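Long-range contacts in deferrochelatase (Vibrio cholerae, PDB 5DE0), which binds heme b and probably works as a dye-decolorizing (DyP-type) peroxidase: residues Lys6-Ile11 and Phe290-Val295; Ala39-Val44 and Leu56-Ala61; Phe145-Glu150 and Ile231-Leu236; Gln177-Asn182 and Gln276-Thr281. One frame throughout, in Å; residues are numbered along the deposited sequence.

In the fold
Two ferredoxin-like halves organise the four contacts. Contact 2, buried and wholly apolar between its side chains, packs a helix on the outer strand of the N-terminal sheet. Contact 4, also buried, mixes hydrogen bonds with ring packing between strand 172-181 and the 3-10 turn leading into strand 281-291. Contact 1 is partly buried and joins the halves: it is built on amide-carbonyl bonds, and it touches contact 2 through Gln8 and Thr9 and contact 3 through Ile11. Contact 3, nearest the chain's centre yet lying at the surface, is dominated by charge and water. Contacts 3 and 4 both touch the heme, the former at a propionate and over the porphyrin rim, the latter at vinyl and methyl groups.

Contact 1: residues Lys6-Ile11 and Phe290-Val295; sequences KSQTAI and FAPSQV
Gln294 grips two successive carbonyls of the chain start. Its backbone N donates to Lys6 O over 3.1 Å, almost in line with the carbonyl (C=O...N 164°). Its side chain runs out alongside Ser7, where NE2 reaches Ser7 O at 2.8 Å with an N-H...O angle of 172°; the acceptor lies in the plane of the amide. In return, Gln8 NE2 bonds to Pro292 O at 2.9 Å, on a path tilted out of both the carbonyl and the amide planes. The other end of that amide, OE1, accepts from Val60 N, so both sides of the Gln8 head are held and its rotation is fixed. The result ties three parts of the two-domain ferredoxin-like fold: the N-terminal loop, the outer strand 57-62 of the first sheet, and the turn between strand 281-291 and helix 294-299. Ser293 is the N-cap of that helix, its OG making a weak bond to Met296 N, while its CB packs 3.3 Å from Lys6 O. Farther out, Gln8 CG and Gln294 CG lie 4.3 Å apart. Ile11 CD1 meets Ala291 CB at 4.3 Å, and the Thr9 side chain crosses that of Gln294 at about a right angle.

Contact 2: residues Ala39-Val44 and Leu56-Ala61; sequences ALPALV and LTVSVA
Pro41 lies over Val58 and Val44 over Leu56, with CA-CA separations of 6.6 Å between Pro41 and Val58 and 6.4 Å between Val44 and Leu56. The axes of helix segment 40-44 and strand segment 57-61 approach to 8.5 Å and run antiparallel, at 177°. This is the helix-on-sheet layer of a ferredoxin-like domain: the chain leaves strand 18-26, passes through helices 30-38 and 40-50, and returns as strand 57-62, with strand 98-104 lying between the two strands in the sheet, which makes a split beta-alpha-beta unit. Helix 40-50 covers one face of strand 57-62. The residues that point toward it are Leu56, Val58 and Val60, whereas Thr57 turns away, its OG1 bonded to His103 O.

Val44 carries the largest share of the interface. Its CG2 is shared by Val58 CG1, at 3.8 Å, and Leu56 CD2, while CG1 rests against Leu56 CG, also at 3.8 Å. With chi1 at 168°, CG1 stands anti to the backbone N and CG2 beside it, which spreads the pair along the strand. Val58 uses the same CG1 on the proline, approaching Pro41 CA at 4.1 Å. One turn before Val44, Leu40 reaches out through CD1 and crosses Val60 at about a right angle, CD1 to CG2 being 3.8 Å; Ile100 of the neighbouring strand also touches Leu40. A polar atom at the margin of this apolar surface, Leu56 O, accepts a hydrogen bond from Asn48 ND2 and lies only 3.2 Å from Val44 CG1.

Contact 3: residues Phe145-Glu150 and Ile231-Leu236; sequences FIDGTE and IVRHSL. With HEM (protoporphyrin IX containing Fe), chain F.
Arg233, the salt-bridge partner of Asp147, lays one face of its guanidinium over the porphyrin: heme C1A sits 3.1 Å from the guanidinium plane, displaced toward the rim of the group. Around the edge, near that plane, come the heme propionate carbon CGD, the carbonyl carbon of Glu150 and water 2. Asp147 arrives obliquely, with carboxylate and guanidinium planes 58° apart, and OD1 is 3.0 Å from Arg233 NH1.

NH1 and NH2 of Arg233 both donate to propionate atom O1D, each at 3.0 Å. Gly148 N adds a 2.6 Å bond to the same oxygen, so three donors grip O1D, while Glu150 N binds the companion O2D at 2.8 Å. Asp147 and Gly148 close the GxxDG signature of DyP-type peroxidases, here on a loop without regular structure that faces strand 232-239 of the C-terminal ferredoxin-like sheet. As in relatives, the aspartate and arginine occupy the distal side of the heme.

A chi1 of -176° swings Asp147 CG anti to its backbone N and brings OD1 within reach of water 2. That water bridges OD1 and Arg233 NH1, and stands 2.8 Å from the heme iron. Through OD2 the same carboxylate accepts a hydrogen bond from water 3, which makes a weak bond to Ser235 O. Arg200 forms a salt bridge with Glu150 OE2.

Contact 4: residues Gln177-Asn182 and Gln276-Thr281; sequences QRFVHN and QLLRFT. With HEM (protoporphyrin IX containing Fe), chain F.
Thr281 OG1 is held at the edge of the His181 ring, 2.8 Å from ND1 and near the ring plane; either atom could be the donor. Val180 O is a second, weaker neighbour at 3.2 Å, and whether the hydroxyl proton goes there is not settled. The His181 and Thr281 side chains lie on one face of the sheet and run side by side; with chi1 at -173°, OG1 stands anti to the threonine N and turns to ND1. These two residues form an antiparallel non-hydrogen-bonded pair, CA to CA 4.3 Å, where strand 281-291 begins beside strand 172-181 in the C-terminal ferredoxin-like sheet. The next link along is a straight one: Asn182 N donates to Phe280 O at 2.8 Å with an N-H...O angle of 173°. Asn182 is also the N-cap of helix 183-188.

Phe179, two residues before His181, packs against Thr281 and Leu278, its CB 3.3 Å from Thr281 OG1. Phe179 CE2 meets Leu278 CD2 obliquely at 3.8 Å, and the Thr281 and Phe179 side chains cross at about a right angle. Over one face of the phenyl ring lies heme methyl CMC, 3.6 Å above the plane and toward the rim.

His181 NE2 bonds to Asp141 OD2, so the imidazole is held through both nitrogens and its rotation is fixed beside the heme vinyl. From the 3-10 turn, Leu277 lays CD2 3.5 Å from heme C3C.

Contact 1: residues Lys6-Ile11 and Phe290-Val295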
# COMPACT_ATOMS: atom_id res chain seq x y z
N LYS B 6 -3.87 -25.42 19.66
CA LYS B 6 -4.41 -24.24 19.00
C LYS B 6 -3.34 -23.46 18.25
O LYS B 6 -2.39 -22.94 18.85
CB LYS B 6 -5.09 -23.32 20.00
CG LYS B 6 -6.51 -23.71 20.36
CD LYS B 6 -7.16 -22.64 21.21
CE LYS B 6 -8.64 -22.94 21.43
NZ LYS B 6 -9.37 -23.04 20.13
N SER B 7 -3.49 -23.37 16.93
CA SER B 7 -2.61 -22.58 16.09
C SER B 7 -2.92 -21.09 16.22
O SER B 7 -3.99 -20.71 16.71
CB SER B 7 -2.72 -23.02 14.63
OG SER B 7 -4.06 -22.93 14.18
N GLN B 8 -2.00 -20.25 15.77
CA GLN B 8 -2.24 -18.81 15.74
C GLN B 8 -3.26 -18.49 14.65
O GLN B 8 -3.28 -19.13 13.60
CB GLN B 8 -0.93 -18.04 15.55
CG GLN B 8 0.07 -18.28 16.67
CD GLN B 8 1.31 -17.40 16.59
OE1 GLN B 8 1.22 -16.18 16.65
NE2 GLN B 8 2.47 -18.03 16.45
N THR B 9 -4.10 -17.49 14.91
CA THR B 9 -5.32 -17.25 14.13
C THR B 9 -5.14 -16.98 12.64
O THR B 9 -6.10 -17.06 11.88
CB THR B 9 -6.10 -16.07 14.72
OG1 THR B 9 -5.29 -14.89 14.67
CG2 THR B 9 -6.50 -16.35 16.16
N ALA B 10 -3.92 -16.66 12.21
CA ALA B 10 -3.71 -16.27 10.82
C ALA B 10 -3.55 -17.47 9.88
O ALA B 10 -3.80 -17.35 8.68
CB ALA B 10 -2.49 -15.36 10.71
N ILE B 11 -3.14 -18.61 10.42
CA ILE B 11 -2.71 -19.74 9.61
C ILE B 11 -3.85 -20.51 8.93
O ILE B 11 -3.90 -20.60 7.70
CB ILE B 11 -1.90 -20.74 10.46
CG1 ILE B 11 -0.74 -20.01 11.15
CG2 ILE B 11 -1.38 -21.88 9.60
CD1 ILE B 11 0.11 -20.91 12.02
N PHE B 290 9.42 -20.66 12.28
CA PHE B 290 8.45 -21.55 12.89
C PHE B 290 7.46 -20.75 13.71
O PHE B 290 7.83 -20.04 14.64
CB PHE B 290 9.13 -22.60 13.76
CG PHE B 290 8.18 -23.62 14.33
CD1 PHE B 290 7.63 -23.44 15.59
CD2 PHE B 290 7.85 -24.75 13.61
CE1 PHE B 290 6.76 -24.38 16.12
CE2 PHE B 290 6.98 -25.69 14.13
CZ PHE B 290 6.44 -25.51 15.38
N ALA B 291 6.18 -20.85 13.34
CA ALA B 291 5.13 -20.19 14.09
C ALA B 291 4.58 -21.15 15.13
O ALA B 291 3.88 -22.10 14.79
CB ALA B 291 4.03 -19.71 13.17
N PRO B 292 4.90 -20.91 16.41
CA PRO B 292 4.46 -21.83 17.47
C PRO B 292 2.96 -21.71 17.72
O PRO B 292 2.32 -20.80 17.20
CB PRO B 292 5.26 -21.36 18.69
CG PRO B 292 5.48 -19.91 18.45
CD PRO B 292 5.64 -19.75 16.96
N SER B 293 2.42 -22.64 18.50
CA SER B 293 1.03 -22.54 18.95
C SER B 293 0.86 -21.30 19.81
O SER B 293 1.84 -20.67 20.22
CB SER B 293 0.64 -23.80 19.73
OG SER B 293 1.55 -24.04 20.78
N GLN B 294 -0.39 -20.94 20.09
CA GLN B 294 -0.67 -19.76 20.91
C GLN B 294 -0.09 -19.92 22.31
O GLN B 294 0.42 -18.96 22.89
CB GLN B 294 -2.18 -19.51 20.99
CG GLN B 294 -2.88 -19.43 19.65
CD GLN B 294 -4.31 -18.95 19.77
OE1 GLN B 294 -4.67 -18.30 20.75
NE2 GLN B 294 -5.13 -19.29 18.79
N VAL B 295 -0.17 -21.14 22.83
CA VAL B 295 0.32 -21.43 24.18
C VAL B 295 1.83 -21.29 24.27
O VAL B 295 2.34 -20.59 25.15
CB VAL B 295 -0.08 -22.85 24.62
CG1 VAL B 295 0.55 -23.18 25.97
CG2 VAL B 295 -1.60 -22.98 24.70
O HOH W 1 0.68 -21.76 15.54

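Contact 2: residues Ala39-Val44 and Leu56-Ala61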
# COMPACT_ATOMS: atom_id res chain seq x y z
N ALA B 39 2.18 -9.70 23.07
CA ALA B 39 1.00 -8.89 23.35
C ALA B 39 0.20 -8.59 22.08
O ALA B 39 -0.85 -7.95 22.14
CB ALA B 39 1.40 -7.59 24.04
N LEU B 40 0.71 -9.04 20.94
CA LEU B 40 0.03 -8.83 19.67
C LEU B 40 -1.34 -9.52 19.58
O LEU B 40 -2.31 -8.89 19.16
CB LEU B 40 0.92 -9.27 18.50
CG LEU B 40 2.08 -8.34 18.17
CD1 LEU B 40 2.88 -8.86 16.98
CD2 LEU B 40 1.56 -6.93 17.89
N PRO B 41 -1.44 -10.81 19.98
CA PRO B 41 -2.77 -11.45 19.95
C PRO B 41 -3.83 -10.71 20.77
O PRO B 41 -4.97 -10.60 20.33
CB PRO B 41 -2.50 -12.83 20.54
CG PRO B 41 -1.09 -13.11 20.21
CD PRO B 41 -0.39 -11.79 20.32
N ALA B 42 -3.45 -10.23 21.95
CA ALA B 42 -4.38 -9.52 22.82
C ALA B 42 -4.82 -8.21 22.18
O ALA B 42 -5.97 -7.80 22.32
CB ALA B 42 -3.75 -9.26 24.18
N LEU B 43 -3.90 -7.55 21.49
CA LEU B 43 -4.21 -6.33 20.75
C LEU B 43 -5.19 -6.62 19.62
O LEU B 43 -6.15 -5.89 19.41
CB LEU B 43 -2.93 -5.69 20.20
CG LEU B 43 -3.13 -4.52 19.24
CD1 LEU B 43 -3.85 -3.37 19.92
CD2 LEU B 43 -1.80 -4.06 18.67
N VAL B 44 -4.93 -7.70 18.89
CA VAL B 44 -5.77 -8.10 17.77
C VAL B 44 -7.20 -8.43 18.23
O VAL B 44 -8.17 -8.03 17.59
CB VAL B 44 -5.17 -9.32 17.03
CG1 VAL B 44 -6.18 -9.93 16.07
CG2 VAL B 44 -3.90 -8.91 16.31
N LEU B 56 -9.59 -9.56 11.80
CA LEU B 56 -8.14 -9.38 11.91
C LEU B 56 -7.50 -10.60 12.57
O LEU B 56 -7.96 -11.07 13.62
CB LEU B 56 -7.82 -8.12 12.71
CG LEU B 56 -6.33 -7.84 12.96
CD1 LEU B 56 -5.61 -7.51 11.66
CD2 LEU B 56 -6.17 -6.72 13.97
N THR B 57 -6.45 -11.12 11.95
CA THR B 57 -5.74 -12.28 12.46
C THR B 57 -4.25 -11.98 12.57
O THR B 57 -3.77 -10.99 12.01
CB THR B 57 -5.94 -13.51 11.57
OG1 THR B 57 -5.42 -13.24 10.27
CG2 THR B 57 -7.42 -13.85 11.46
N VAL B 58 -3.52 -12.83 13.28
CA VAL B 58 -2.09 -12.62 13.45
C VAL B 58 -1.35 -13.94 13.68
O VAL B 58 -1.90 -14.87 14.27
CB VAL B 58 -1.80 -11.65 14.62
CG1 VAL B 58 -2.21 -12.26 15.95
CG2 VAL B 58 -0.33 -11.23 14.65
N SER B 59 -0.12 -14.02 13.19
CA SER B 59 0.76 -15.15 13.48
C SER B 59 2.20 -14.67 13.61
O SER B 59 2.76 -14.11 12.67
CB SER B 59 0.65 -16.21 12.39
OG SER B 59 1.52 -17.30 12.67
N VAL B 60 2.79 -14.89 14.78
CA VAL B 60 4.16 -14.48 15.05
C VAL B 60 5.10 -15.67 14.95
O VAL B 60 4.88 -16.70 15.59
CB VAL B 60 4.30 -13.83 16.44
CG1 VAL B 60 5.73 -13.37 16.66
CG2 VAL B 60 3.33 -12.66 16.57
N ALA B 61 6.16 -15.53 14.16
CA ALA B 61 7.09 -16.62 13.92
C ALA B 61 8.54 -16.18 14.10
O ALA B 61 8.88 -15.01 13.88
CB ALA B 61 6.88 -17.21 12.54

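Contact 3: residues Phe145-Glu150 and Ile231-Leu236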
# COMPACT_ATOMS: atom_id res chain seq x y z
N PHE B 145 -2.88 -15.00 -13.81
CA PHE B 145 -3.33 -16.34 -13.44
C PHE B 145 -3.86 -16.38 -12.02
O PHE B 145 -3.34 -15.69 -11.14
CB PHE B 145 -2.18 -17.35 -13.59
CG PHE B 145 -1.85 -17.70 -15.02
CD1 PHE B 145 -1.18 -16.79 -15.83
CD2 PHE B 145 -2.18 -18.94 -15.54
CE1 PHE B 145 -0.87 -17.11 -17.13
CE2 PHE B 145 -1.87 -19.26 -16.85
CZ PHE B 145 -1.21 -18.34 -17.65
N ILE B 146 -4.89 -17.19 -11.79
CA ILE B 146 -5.45 -17.35 -10.46
C ILE B 146 -4.46 -18.06 -9.55
O ILE B 146 -3.86 -19.07 -9.93
CB ILE B 146 -6.78 -18.13 -10.50
CG1 ILE B 146 -7.79 -17.42 -11.39
CG2 ILE B 146 -7.33 -18.32 -9.09
CD1 ILE B 146 -9.12 -18.13 -11.50
N ASP B 147 -4.28 -17.53 -8.34
CA ASP B 147 -3.37 -18.13 -7.37
C ASP B 147 -4.14 -18.71 -6.19
O ASP B 147 -4.92 -18.02 -5.54
CB ASP B 147 -2.35 -17.09 -6.88
CG ASP B 147 -1.32 -17.69 -5.95
OD1 ASP B 147 -1.03 -18.90 -6.07
OD2 ASP B 147 -0.78 -16.95 -5.10
N GLY B 148 -3.90 -19.99 -5.91
CA GLY B 148 -4.55 -20.66 -4.79
C GLY B 148 -5.57 -21.70 -5.20
O GLY B 148 -6.35 -22.17 -4.38
N THR B 149 -5.56 -22.06 -6.48
CA THR B 149 -6.53 -23.02 -7.02
C THR B 149 -6.45 -24.38 -6.32
O THR B 149 -7.48 -24.92 -5.91
CB THR B 149 -6.32 -23.22 -8.53
OG1 THR B 149 -6.53 -21.98 -9.22
CG2 THR B 149 -7.29 -24.26 -9.08
N GLU B 150 -5.25 -24.92 -6.19
CA GLU B 150 -5.06 -26.22 -5.55
C GLU B 150 -4.64 -26.08 -4.09
O GLU B 150 -4.21 -27.05 -3.46
CB GLU B 150 -4.03 -27.05 -6.31
CG GLU B 150 -4.42 -27.36 -7.75
CD GLU B 150 -5.66 -28.22 -7.86
OE1 GLU B 150 -5.90 -29.04 -6.95
OE2 GLU B 150 -6.40 -28.07 -8.85
N ILE B 231 1.32 -27.81 0.84
CA ILE B 231 1.57 -26.67 1.71
C ILE B 231 0.34 -25.77 1.74
O ILE B 231 -0.50 -25.82 0.84
CB ILE B 231 2.79 -25.85 1.27
CG1 ILE B 231 2.55 -25.24 -0.12
CG2 ILE B 231 4.05 -26.71 1.27
CD1 ILE B 231 3.72 -24.42 -0.63
N VAL B 232 0.24 -24.94 2.78
CA VAL B 232 -0.83 -23.97 2.87
C VAL B 232 -0.28 -22.57 2.59
O VAL B 232 0.44 -22.01 3.41
CB VAL B 232 -1.51 -23.99 4.26
CG1 VAL B 232 -2.56 -22.89 4.36
CG2 VAL B 232 -2.13 -25.36 4.52
N ARG B 233 -0.63 -22.02 1.43
CA ARG B 233 -0.11 -20.73 1.01
C ARG B 233 -1.01 -19.58 1.46
O ARG B 233 -2.23 -19.67 1.40
CB ARG B 233 0.06 -20.69 -0.51
CG ARG B 233 1.14 -21.63 -1.04
CD ARG B 233 1.03 -21.78 -2.55
NE ARG B 233 -0.12 -22.60 -2.93
CZ ARG B 233 -0.74 -22.52 -4.10
NH1 ARG B 233 -0.33 -21.65 -5.01
NH2 ARG B 233 -1.78 -23.31 -4.36
N HIS B 234 -0.38 -18.49 1.90
CA HIS B 234 -1.10 -17.28 2.29
C HIS B 234 -0.61 -16.09 1.48
O HIS B 234 -0.75 -14.94 1.90
CB HIS B 234 -0.94 -17.01 3.78
CG HIS B 234 -1.98 -17.66 4.63
ND1 HIS B 234 -3.25 -17.14 4.78
CD2 HIS B 234 -1.95 -18.79 5.38
CE1 HIS B 234 -3.95 -17.92 5.59
NE2 HIS B 234 -3.19 -18.93 5.96
N SER B 235 -0.04 -16.38 0.31
CA SER B 235 0.56 -15.35 -0.53
C SER B 235 -0.47 -14.35 -1.02
O SER B 235 -1.67 -14.63 -1.04
CB SER B 235 1.26 -15.98 -1.73
OG SER B 235 2.06 -17.08 -1.33
N LEU B 236 0.01 -13.18 -1.42
CA LEU B 236 -0.85 -12.11 -1.90
C LEU B 236 -0.02 -11.11 -2.71
O LEU B 236 1.11 -10.81 -2.35
CB LEU B 236 -1.54 -11.40 -0.73
CG LEU B 236 -3.02 -11.07 -0.86
CD1 LEU B 236 -3.81 -12.28 -1.32
CD2 LEU B 236 -3.56 -10.54 0.46
CHA HEM F . 0.47 -23.43 -7.59
CHB HEM F . 4.13 -23.63 -4.41
CHC HEM F . 5.91 -19.44 -6.11
CHD HEM F . 1.82 -18.83 -8.65
C1A HEM F . 1.31 -23.85 -6.58
C2A HEM F . 1.17 -25.07 -5.81
C3A HEM F . 2.17 -25.12 -4.93
C4A HEM F . 2.99 -23.94 -5.11
CMA HEM F . 2.44 -26.24 -3.89
CAA HEM F . 0.04 -26.12 -5.98
CBA HEM F . 0.61 -27.32 -6.73
CGA HEM F . -0.50 -28.28 -7.06
O1A HEM F . -1.25 -28.03 -8.04
O2A HEM F . -0.63 -29.31 -6.34
C1B HEM F . 4.96 -22.57 -4.65
C2B HEM F . 6.29 -22.40 -4.09
C3B HEM F . 6.79 -21.25 -4.54
C4B HEM F . 5.80 -20.64 -5.43
CMB HEM F . 7.00 -23.37 -3.12
CAB HEM F . 8.19 -20.74 -4.15
CBB HEM F . 8.67 -19.56 -4.56
C1C HEM F . 4.94 -18.88 -6.93
C2C HEM F . 5.00 -17.59 -7.58
C3C HEM F . 3.87 -17.43 -8.28
C4C HEM F . 3.06 -18.61 -8.09
CMC HEM F . 6.20 -16.61 -7.45
CAC HEM F . 3.39 -16.25 -9.17
CBC HEM F . 4.13 -15.18 -9.48
C1D HEM F . 1.14 -20.03 -8.70
C2D HEM F . 0.06 -20.34 -9.62
C3D HEM F . -0.36 -21.78 -9.29
C4D HEM F . 0.50 -22.19 -8.21
CMD HEM F . -0.54 -19.42 -10.70
CAD HEM F . -1.47 -22.60 -9.98
CBD HEM F . -2.82 -22.34 -9.31
CGD HEM F . -2.80 -22.84 -7.89
O1D HEM F . -2.60 -22.00 -6.97
O2D HEM F . -2.99 -24.06 -7.67
NA HEM F . 2.43 -23.19 -6.13
NB HEM F . 4.70 -21.48 -5.46
NC HEM F . 3.74 -19.48 -7.26
ND HEM F . 1.36 -21.14 -7.90
FE HEM F . 3.09 -21.35 -6.77
O HOH W 2 1.53 -19.64 -5.17
O HOH W 3 -2.26 -14.99 -3.88

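Contact 4: residues Gln177-Asn182 and Gln276-Thr281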
# COMPACT_ATOMS: atom_id res chain seq x y z
N GLN B 177 9.07 -15.50 0.61
CA GLN B 177 9.91 -14.96 -0.45
C GLN B 177 9.17 -13.82 -1.15
O GLN B 177 8.11 -14.04 -1.73
CB GLN B 177 10.27 -16.03 -1.47
CG GLN B 177 11.40 -16.96 -1.08
CD GLN B 177 11.64 -18.04 -2.13
OE1 GLN B 177 10.73 -18.81 -2.45
NE2 GLN B 177 12.85 -18.08 -2.68
N ARG B 178 9.73 -12.62 -1.09
CA ARG B 178 9.15 -11.50 -1.83
C ARG B 178 9.63 -11.52 -3.27
O ARG B 178 10.82 -11.38 -3.54
CB ARG B 178 9.49 -10.16 -1.18
CG ARG B 178 8.81 -8.99 -1.86
CD ARG B 178 8.68 -7.78 -0.94
NE ARG B 178 9.95 -7.09 -0.74
CZ ARG B 178 10.48 -6.24 -1.62
NH1 ARG B 178 9.86 -5.99 -2.76
NH2 ARG B 178 11.63 -5.65 -1.35
N PHE B 179 8.70 -11.71 -4.20
CA PHE B 179 9.04 -11.76 -5.61
C PHE B 179 8.77 -10.43 -6.32
O PHE B 179 7.77 -9.77 -6.06
CB PHE B 179 8.27 -12.88 -6.30
CG PHE B 179 8.86 -14.24 -6.08
CD1 PHE B 179 8.44 -15.03 -5.02
CD2 PHE B 179 9.84 -14.73 -6.92
CE1 PHE B 179 8.99 -16.27 -4.81
CE2 PHE B 179 10.39 -15.97 -6.72
CZ PHE B 179 9.97 -16.75 -5.67
N VAL B 180 9.68 -10.06 -7.21
CA VAL B 180 9.51 -8.87 -8.04
C VAL B 180 9.29 -9.30 -9.48
O VAL B 180 10.11 -10.02 -10.06
CB VAL B 180 10.72 -7.93 -7.95
CG1 VAL B 180 10.49 -6.69 -8.80
CG2 VAL B 180 11.00 -7.55 -6.51
N HIS B 181 8.18 -8.87 -10.06
CA HIS B 181 7.77 -9.32 -11.39
C HIS B 181 8.31 -8.46 -12.52
O HIS B 181 8.46 -7.25 -12.38
CB HIS B 181 6.24 -9.38 -11.48
CG HIS B 181 5.63 -10.51 -10.70
ND1 HIS B 181 6.38 -11.38 -9.94
CD2 HIS B 181 4.35 -10.91 -10.58
CE1 HIS B 181 5.58 -12.26 -9.37
NE2 HIS B 181 4.34 -12.00 -9.74
N ASN B 182 8.59 -9.10 -13.65
CA ASN B 182 8.91 -8.41 -14.89
C ASN B 182 7.71 -8.52 -15.83
O ASN B 182 7.69 -9.36 -16.73
CB ASN B 182 10.16 -8.99 -15.54
CG ASN B 182 10.68 -8.14 -16.70
OD1 ASN B 182 9.94 -7.35 -17.29
ND2 ASN B 182 11.95 -8.31 -17.03
N GLN B 276 10.24 -22.30 -15.17
CA GLN B 276 9.98 -21.37 -16.27
C GLN B 276 9.41 -20.05 -15.76
O GLN B 276 9.63 -19.00 -16.36
CB GLN B 276 9.02 -22.00 -17.28
CG GLN B 276 9.60 -23.19 -18.04
CD GLN B 276 10.69 -22.79 -19.01
OE1 GLN B 276 10.54 -21.83 -19.77
NE2 GLN B 276 11.79 -23.52 -19.00
N LEU B 277 8.68 -20.11 -14.65
CA LEU B 277 8.10 -18.91 -14.04
C LEU B 277 9.19 -17.94 -13.58
O LEU B 277 9.00 -16.73 -13.60
CB LEU B 277 7.19 -19.28 -12.87
CG LEU B 277 6.60 -18.13 -12.04
CD1 LEU B 277 5.74 -17.21 -12.90
CD2 LEU B 277 5.80 -18.67 -10.87
N LEU B 278 10.33 -18.49 -13.17
CA LEU B 278 11.43 -17.69 -12.65
C LEU B 278 12.15 -16.90 -13.74
O LEU B 278 13.11 -16.18 -13.47
CB LEU B 278 12.43 -18.59 -11.91
CG LEU B 278 11.87 -19.27 -10.66
CD1 LEU B 278 12.90 -20.18 -10.02
CD2 LEU B 278 11.37 -18.23 -9.66
N ARG B 279 11.68 -17.03 -14.98
CA ARG B 279 12.18 -16.23 -16.08
C ARG B 279 11.58 -14.83 -16.03
O ARG B 279 12.11 -13.89 -16.62
CB ARG B 279 11.86 -16.88 -17.43
CG ARG B 279 12.66 -18.13 -17.73
CD ARG B 279 12.07 -18.85 -18.93
NE ARG B 279 11.91 -17.97 -20.08
CZ ARG B 279 11.14 -18.23 -21.13
NH1 ARG B 279 10.44 -19.36 -21.17
NH2 ARG B 279 11.06 -17.37 -22.13
N PHE B 280 10.47 -14.70 -15.32
CA PHE B 280 9.69 -13.47 -15.33
C PHE B 280 9.48 -12.89 -13.93
O PHE B 280 8.77 -11.91 -13.76
CB PHE B 280 8.34 -13.72 -16.00
CG PHE B 280 8.44 -14.38 -17.35
CD1 PHE B 280 8.66 -13.63 -18.49
CD2 PHE B 280 8.34 -15.76 -17.46
CE1 PHE B 280 8.76 -14.24 -19.72
CE2 PHE B 280 8.43 -16.37 -18.70
CZ PHE B 280 8.65 -15.61 -19.83
N THR B 281 10.11 -13.51 -12.94
CA THR B 281 10.07 -13.00 -11.58
C THR B 281 11.33 -13.40 -10.82
O THR B 281 11.98 -14.39 -11.16
CB THR B 281 8.83 -13.51 -10.81
OG1 THR B 281 8.75 -12.86 -9.54
CG2 THR B 281 8.89 -15.02 -10.61
CHA HEM F . 0.47 -23.43 -7.59
CHB HEM F . 4.13 -23.63 -4.41
CHC HEM F . 5.91 -19.44 -6.11
CHD HEM F . 1.82 -18.83 -8.65
C1A HEM F . 1.31 -23.85 -6.58
C2A HEM F . 1.17 -25.07 -5.81
C3A HEM F . 2.17 -25.12 -4.93
C4A HEM F . 2.99 -23.94 -5.11
CMA HEM F . 2.44 -26.24 -3.89
CAA HEM F . 0.04 -26.12 -5.98
CBA HEM F . 0.61 -27.32 -6.73
CGA HEM F . -0.50 -28.28 -7.06
O1A HEM F . -1.25 -28.03 -8.04
O2A HEM F . -0.63 -29.31 -6.34
C1B HEM F . 4.96 -22.57 -4.65
C2B HEM F . 6.29 -22.40 -4.09
C3B HEM F . 6.79 -21.25 -4.54
C4B HEM F . 5.80 -20.64 -5.43
CMB HEM F . 7.00 -23.37 -3.12
CAB HEM F . 8.19 -20.74 -4.15
CBB HEM F . 8.67 -19.56 -4.56
C1C HEM F . 4.94 -18.88 -6.93
C2C HEM F . 5.00 -17.59 -7.58
C3C HEM F . 3.87 -17.43 -8.28
C4C HEM F . 3.06 -18.61 -8.09
CMC HEM F . 6.20 -16.61 -7.45
CAC HEM F . 3.39 -16.25 -9.17
CBC HEM F . 4.13 -15.18 -9.48
C1D HEM F . 1.14 -20.03 -8.70
C2D HEM F . 0.06 -20.34 -9.62
C3D HEM F . -0.36 -21.78 -9.29
C4D HEM F . 0.50 -22.19 -8.21
CMD HEM F . -0.54 -19.42 -10.70
CAD HEM F . -1.47 -22.60 -9.98
CBD HEM F . -2.82 -22.34 -9.31
CGD HEM F . -2.80 -22.84 -7.89
O1D HEM F . -2.60 -22.00 -6.97
O2D HEM F . -2.99 -24.06 -7.67
NA HEM F . 2.43 -23.19 -6.13
NB HEM F . 4.70 -21.48 -5.46
NC HEM F . 3.74 -19.48 -7.26
ND HEM F . 1.36 -21.14 -7.90
FE HEM F . 3.09 -21.35 -6.77